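Long-range contacts in interferon alpha/beta receptor 1 (Mus musculus, PDB 3WCY), which pairs with IFNAR2 to form the heterodimeric receptor for type I interferons, whose binding activates the JAK-STAT signalling cascade: residues Tyr337-Trp342 against Val372-Leu377; Pro308-Thr313 against Val323-Gln328. All blocks are in the same frame, centred on the assembly; numbering follows the deposited sequence.

Contact 1. Residues Tyr337-Trp342 against Val372-Leu377; sequences YEIIFW and VQARVL
Strands 337-342 and 372-376 run antiparallel, their axes 4.6 Å apart at closest approach and their directions 162° from each other, with Tyr337 set opposite Val376, Ile339 opposite Ala374 and Phe341 opposite Val372. These are the central C and F strands of the four-stranded sheet in the fourth fibronectin type-III domain, a beta sandwich. Two hydrogen-bonded pairs join them. Glu338 N reaches Arg375 O at 2.9 Å, and Arg375 N answers to Glu338 O; Ile340 N gives 2.7 Å to Gln373 O, whereas the return bond from Gln373 N to Ile340 O is weak.

Side chains alternate between two faces. The apolar one, carrying Tyr337, Ile339, Phe341, Val372, Ala374 and Val376, turns toward strands 321-326 and 358-361 of the second sheet. On it Ile339 serves two neighbours: CG1 lies 3.8 Å from Val372 CG1, and the terminal CD1 rests on the methyl of Ala374. Val372 CG1 also touches Phe341 CB, while the Phe341 ring leads away from this pair toward strands 350-354 and 358-361. Tyr337 and Val376 run alongside one another; Val376 CG2 meets the CD2-CE2 side of the ring obliquely, 3.7 Å from CE2.

The other face bears Glu338, Ile340, Gln373 and Arg375. Here Ile340 and Gln373 meet through their CB atoms, and the Arg375 guanidinium turns off to bond Pro307 O through NH1. Trp342 holds CG between its backbone N and carbonyl carbon (chi1 71°), and the turn about chi2 then brings the CZ3-CH2 edge of the ring up to Gln373. The Gln373 amide, its plane 78° from the indole, brings NE2 to that edge, 4.0 Å from Trp342 CH2.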
loop_
_atom_site.group_PDB
_atom_site.type_symbol
_atom_site.label_atom_id
_atom_site.label_comp_id
_atom_site.label_asym_id
_atom_site.label_seq_id
_atom_site.Cartn_x
_atom_site.Cartn_y
_atom_site.Cartn_z
ATOM N N TYR A 337 22.227 0.143 -6.649
ATOM C CA TYR A 337 23.035 -1.079 -6.597
ATOM C C TYR A 337 23.237 -1.640 -5.186
ATOM O O TYR A 337 23.124 -0.906 -4.204
ATOM C CB TYR A 337 24.390 -0.854 -7.299
ATOM C CG TYR A 337 24.286 -0.265 -8.692
ATOM C CD1 TYR A 337 24.454 1.101 -8.907
ATOM C CD2 TYR A 337 24.037 -1.074 -9.799
ATOM C CE1 TYR A 337 24.372 1.647 -10.188
ATOM C CE2 TYR A 337 23.952 -0.540 -11.084
ATOM C CZ TYR A 337 24.119 0.823 -11.273
ATOM O OH TYR A 337 24.033 1.356 -12.534
ATOM N N GLU A 338 23.543 -2.950 -5.103
ATOM C CA GLU A 338 23.785 -3.675 -3.856
ATOM C C GLU A 338 25.018 -4.563 -3.965
ATOM O O GLU A 338 25.250 -5.157 -5.013
ATOM C CB GLU A 338 22.563 -4.533 -3.481
ATOM C CG GLU A 338 22.325 -4.618 -1.980
ATOM C CD GLU A 338 21.409 -5.729 -1.496
ATOM O OE1 GLU A 338 20.283 -5.862 -2.028
ATOM O OE2 GLU A 338 21.802 -6.434 -0.539
ATOM N N ILE A 339 25.799 -4.669 -2.876
ATOM C CA ILE A 339 26.992 -5.515 -2.819
ATOM C C ILE A 339 26.909 -6.558 -1.708
ATOM O O ILE A 339 26.299 -6.304 -0.674
ATOM C CB ILE A 339 28.317 -4.692 -2.843
ATOM C CG1 ILE A 339 29.186 -5.091 -4.028
ATOM C CG2 ILE A 339 29.117 -4.753 -1.547
ATOM C CD1 ILE A 339 28.926 -4.307 -5.224
ATOM N N ILE A 340 27.483 -7.743 -1.954
ATOM C CA ILE A 340 27.538 -8.857 -1.009
ATOM C C ILE A 340 28.971 -9.398 -1.060
ATOM O O ILE A 340 29.341 -10.088 -2.012
ATOM C CB ILE A 340 26.433 -9.937 -1.280
ATOM C CG1 ILE A 340 25.013 -9.379 -0.997
ATOM C CG2 ILE A 340 26.664 -11.205 -0.451
ATOM C CD1 ILE A 340 23.886 -9.935 -1.926
ATOM N N PHE A 341 29.786 -9.030 -0.065
ATOM C CA PHE A 341 31.181 -9.451 0.003
ATOM C C PHE A 341 31.531 -10.284 1.231
ATOM O O PHE A 341 30.982 -10.071 2.313
ATOM C CB PHE A 341 32.142 -8.260 -0.187
ATOM C CG PHE A 341 32.195 -7.249 0.935
ATOM C CD1 PHE A 341 33.281 -7.203 1.797
ATOM C CD2 PHE A 341 31.176 -6.319 1.106
ATOM C CE1 PHE A 341 33.330 -6.268 2.836
ATOM C CE2 PHE A 341 31.225 -5.387 2.146
ATOM C CZ PHE A 341 32.304 -5.365 3.000
ATOM N N TRP A 342 32.451 -11.245 1.050
ATOM C CA TRP A 342 32.941 -12.129 2.111
ATOM C C TRP A 342 34.396 -12.562 1.862
ATOM O O TRP A 342 35.053 -11.992 0.993
ATOM C CB TRP A 342 31.988 -13.325 2.334
ATOM C CG TRP A 342 31.960 -14.355 1.243
ATOM C CD1 TRP A 342 32.648 -15.532 1.212
ATOM C CD2 TRP A 342 31.118 -14.352 0.084
ATOM N NE1 TRP A 342 32.318 -16.246 0.085
ATOM C CE2 TRP A 342 31.379 -15.546 -0.627
ATOM C CE3 TRP A 342 30.189 -13.439 -0.444
ATOM C CZ2 TRP A 342 30.750 -15.849 -1.839
ATOM C CZ3 TRP A 342 29.552 -13.749 -1.636
ATOM C CH2 TRP A 342 29.839 -14.939 -2.324
ATOM N N VAL A 372 33.228 -11.265 -4.008
ATOM C CA VAL A 372 32.196 -10.233 -4.189
ATOM C C VAL A 372 31.031 -10.729 -5.065
ATOM O O VAL A 372 31.229 -11.551 -5.965
ATOM C CB VAL A 372 32.771 -8.879 -4.711
ATOM C CG1 VAL A 372 31.926 -7.704 -4.231
ATOM C CG2 VAL A 372 34.231 -8.682 -4.302
ATOM N N GLN A 373 29.820 -10.217 -4.781
ATOM C CA GLN A 373 28.569 -10.501 -5.482
ATOM C C GLN A 373 27.728 -9.234 -5.522
ATOM O O GLN A 373 27.694 -8.501 -4.535
ATOM C CB GLN A 373 27.796 -11.614 -4.777
ATOM C CG GLN A 373 27.667 -12.878 -5.603
ATOM C CD GLN A 373 26.553 -13.764 -5.109
ATOM O OE1 GLN A 373 25.411 -13.325 -4.916
ATOM N NE2 GLN A 373 26.848 -15.044 -4.936
ATOM N N ALA A 374 27.057 -8.960 -6.652
ATOM C CA ALA A 374 26.239 -7.750 -6.784
ATOM C C ALA A 374 24.872 -7.956 -7.430
ATOM O O ALA A 374 24.680 -8.881 -8.218
ATOM C CB ALA A 374 27.007 -6.666 -7.524
ATOM N N ARG A 375 23.929 -7.066 -7.094
ATOM C CA ARG A 375 22.573 -7.051 -7.629
ATOM C C ARG A 375 22.107 -5.624 -7.874
ATOM O O ARG A 375 22.608 -4.686 -7.246
ATOM C CB ARG A 375 21.589 -7.835 -6.738
ATOM C CG ARG A 375 21.543 -9.346 -7.032
ATOM C CD ARG A 375 20.892 -9.721 -8.368
ATOM N NE ARG A 375 19.462 -9.405 -8.398
ATOM C CZ ARG A 375 18.660 -9.621 -9.438
ATOM N NH1 ARG A 375 19.136 -10.164 -10.551
ATOM N NH2 ARG A 375 17.376 -9.298 -9.369
ATOM N N VAL A 376 21.170 -5.463 -8.817
ATOM C CA VAL A 376 20.622 -4.163 -9.206
ATOM C C VAL A 376 19.173 -3.964 -8.709
ATOM O O VAL A 376 18.414 -4.937 -8.612
ATOM C CB VAL A 376 20.836 -3.904 -10.725
ATOM C CG1 VAL A 376 19.889 -4.732 -11.599
ATOM C CG2 VAL A 376 20.761 -2.420 -11.054
ATOM N N LEU A 377 18.817 -2.714 -8.348
ATOM C CA LEU A 377 17.494 -2.373 -7.821
ATOM C C LEU A 377 16.860 -1.196 -8.562
ATOM O O LEU A 377 17.424 -0.104 -8.598
ATOM C CB LEU A 377 17.562 -2.090 -6.303
ATOM C CG LEU A 377 18.091 -3.214 -5.395
ATOM C CD1 LEU A 377 18.550 -2.659 -4.063
ATOM C CD2 LEU A 377 17.057 -4.327 -5.203
#

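Contact 2. Residues Pro308-Thr313 against Val323-Gln328; sequences PPPVIT and VYVNCQ
Pro310, just ahead of strand 311-316, packs flank to flank with Val325 in the beta hairpin of strands 311-316 and 321-326, the A and B strands of the fourth fibronectin type-III domain. Pro310 lays its CB-CG edge along one valine branch, with CB 3.7 Å from Val325 CG1, and both residues also pack on strand 369-376 of the facing sheet. Ile312 shares the inner face of the hairpin with Val325 and slants across Val323. CG1 of the isoleucine stands anti to the backbone N (chi1 -160°) and its CD1 continues the extended chain, which brings both carbons to Val323 CG1; the CD1 contact is 3.8 Å. Val323 goes on to Phe359 and Leu361 of strand 358-361.

The outer face carries Val311, Thr313, Tyr324 and Asn326. Nearer the prolines, the Val311 side chain slants past that of Gln328, CG2 lying 3.8 Å from Gln328 CG. Cys327 points away from segment 308-313 and is joined to Cys332 by a disulfide. The Val311-Asn326 pair is loose: Val311 N donates to Asn326 O at 2.8 Å, Asn326 N lies 3.1 Å from Val311 O, and the side-chain ND2 of Asn326 adds a weak bond to the same Val311 O at 3.4 Å.

Thr313 and Tyr324 form a firmer hydrogen-bonded pair. Their CB atoms meet, but the phenol leads away from the threonine toward Glu358 and Pro357. Thr313 N to Tyr324 O is 2.8 Å, and the return bond from Tyr324 N to Thr313 O, 2.7 Å long, is nearly straight.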
loop_
_atom_site.group_PDB
_atom_site.type_symbol
_atom_site.label_atom_id
_atom_site.label_comp_id
_atom_site.label_asym_id
_atom_site.label_seq_id
_atom_site.Cartn_x
_atom_site.Cartn_y
_atom_site.Cartn_z
ATOM N N PRO A 308 17.914 -9.774 -15.255
ATOM C CA PRO A 308 19.018 -10.747 -15.164
ATOM C C PRO A 308 20.176 -10.217 -14.290
ATOM O O PRO A 308 20.195 -9.015 -13.990
ATOM C CB PRO A 308 19.453 -10.941 -16.628
ATOM C CG PRO A 308 18.475 -10.177 -17.462
ATOM C CD PRO A 308 17.909 -9.123 -16.578
ATOM N N PRO A 309 21.152 -11.065 -13.864
ATOM C CA PRO A 309 22.247 -10.559 -13.014
ATOM C C PRO A 309 23.162 -9.509 -13.671
ATOM O O PRO A 309 23.390 -9.588 -14.883
ATOM C CB PRO A 309 23.026 -11.830 -12.651
ATOM C CG PRO A 309 22.725 -12.784 -13.747
ATOM C CD PRO A 309 21.293 -12.520 -14.091
ATOM N N PRO A 310 23.715 -8.536 -12.894
ATOM C CA PRO A 310 24.615 -7.533 -13.492
ATOM C C PRO A 310 26.035 -8.073 -13.702
ATOM O O PRO A 310 26.348 -9.168 -13.224
ATOM C CB PRO A 310 24.590 -6.378 -12.473
ATOM C CG PRO A 310 23.682 -6.810 -11.358
ATOM C CD PRO A 310 23.560 -8.294 -11.449
ATOM N N VAL A 311 26.895 -7.314 -14.416
ATOM C CA VAL A 311 28.282 -7.733 -14.660
ATOM C C VAL A 311 29.248 -6.999 -13.721
ATOM O O VAL A 311 29.527 -5.810 -13.898
ATOM C CB VAL A 311 28.737 -7.708 -16.146
ATOM C CG1 VAL A 311 30.055 -8.452 -16.316
ATOM C CG2 VAL A 311 27.674 -8.294 -17.069
ATOM N N ILE A 312 29.741 -7.735 -12.713
ATOM C CA ILE A 312 30.660 -7.257 -11.684
ATOM C C ILE A 312 32.123 -7.223 -12.173
ATOM O O ILE A 312 32.583 -8.161 -12.835
ATOM C CB ILE A 312 30.432 -8.021 -10.337
ATOM C CG1 ILE A 312 31.001 -7.257 -9.134
ATOM C CG2 ILE A 312 30.889 -9.497 -10.377
ATOM C CD1 ILE A 312 30.452 -7.694 -7.765
ATOM N N THR A 313 32.826 -6.116 -11.872
ATOM C CA THR A 313 34.231 -5.887 -12.226
ATOM C C THR A 313 35.011 -5.548 -10.948
ATOM O O THR A 313 34.600 -4.660 -10.196
ATOM C CB THR A 313 34.359 -4.771 -13.284
ATOM O OG1 THR A 313 33.269 -4.820 -14.211
ATOM C CG2 THR A 313 35.655 -4.844 -14.037
ATOM N N VAL A 323 35.168 -1.983 -6.783
ATOM C CA VAL A 323 34.163 -2.881 -7.357
ATOM C C VAL A 323 33.230 -2.077 -8.281
ATOM O O VAL A 323 32.715 -1.035 -7.872
ATOM C CB VAL A 323 33.379 -3.644 -6.239
ATOM C CG1 VAL A 323 32.290 -4.535 -6.822
ATOM C CG2 VAL A 323 34.314 -4.472 -5.364
ATOM N N TYR A 324 33.028 -2.554 -9.522
ATOM C CA TYR A 324 32.133 -1.899 -10.475
ATOM C C TYR A 324 30.969 -2.792 -10.898
ATOM O O TYR A 324 31.182 -3.869 -11.458
ATOM C CB TYR A 324 32.872 -1.343 -11.709
ATOM C CG TYR A 324 32.141 -0.177 -12.340
ATOM C CD1 TYR A 324 32.589 1.127 -12.167
ATOM C CD2 TYR A 324 30.963 -0.371 -13.057
ATOM C CE1 TYR A 324 31.890 2.210 -12.700
ATOM C CE2 TYR A 324 30.244 0.703 -13.573
ATOM C CZ TYR A 324 30.716 1.992 -13.404
ATOM O OH TYR A 324 30.014 3.047 -13.938
ATOM N N VAL A 325 29.739 -2.313 -10.662
ATOM C CA VAL A 325 28.500 -3.007 -11.028
ATOM C C VAL A 325 27.998 -2.429 -12.343
ATOM O O VAL A 325 27.815 -1.220 -12.456
ATOM C CB VAL A 325 27.403 -2.924 -9.935
ATOM C CG1 VAL A 325 26.326 -3.976 -10.177
ATOM C CG2 VAL A 325 27.986 -3.066 -8.535
ATOM N N ASN A 326 27.776 -3.290 -13.331
ATOM C CA ASN A 326 27.286 -2.863 -14.634
ATOM C C ASN A 326 25.942 -3.521 -14.909
ATOM O O ASN A 326 25.874 -4.751 -14.924
ATOM C CB ASN A 326 28.302 -3.220 -15.726
ATOM C CG ASN A 326 29.536 -2.354 -15.742
ATOM O OD1 ASN A 326 29.495 -1.180 -16.127
ATOM N ND2 ASN A 326 30.680 -2.939 -15.399
ATOM N N CYS A 327 24.871 -2.715 -15.104
ATOM C CA CYS A 327 23.535 -3.234 -15.432
ATOM C C CYS A 327 23.537 -3.832 -16.850
ATOM O O CYS A 327 24.251 -3.335 -17.728
ATOM C CB CYS A 327 22.458 -2.162 -15.273
ATOM S SG CYS A 327 22.557 -0.808 -16.478
ATOM N N GLN A 328 22.759 -4.907 -17.061
ATOM C CA GLN A 328 22.686 -5.605 -18.347
ATOM C C GLN A 328 21.615 -5.079 -19.342
ATOM O O GLN A 328 21.187 -5.801 -20.249
ATOM C CB GLN A 328 22.664 -7.131 -18.156
ATOM C CG GLN A 328 24.009 -7.693 -17.704
ATOM C CD GLN A 328 24.306 -9.036 -18.325
ATOM O OE1 GLN A 328 24.221 -10.082 -17.671
ATOM N NE2 GLN A 328 24.682 -9.040 -19.602
#

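Overall arrangement
After three earlier domains the chain reaches contact 2 in the fourth, where strand 311-316 turns directly into strand 321-326; contact 2 closes this short hairpin, nine residues separating its segments. A disulfide from Cys327, within contact 2, to Cys332 spans the start of the connection to strand 337-343, where contact 1 opens; 29 residues, including strands 350-354 and 358-361, separate its two segments. The two loops follow in series, neither enclosing the other. Contact 2 belongs to one sheet of the sandwich and contact 1 to the other, their centres 9 Å apart. Apolar side chains bridge the sheets: Ala374 CB meets Ile312 CD1 at 3.6 Å, and Val325 packs on both Ile339 and Tyr337.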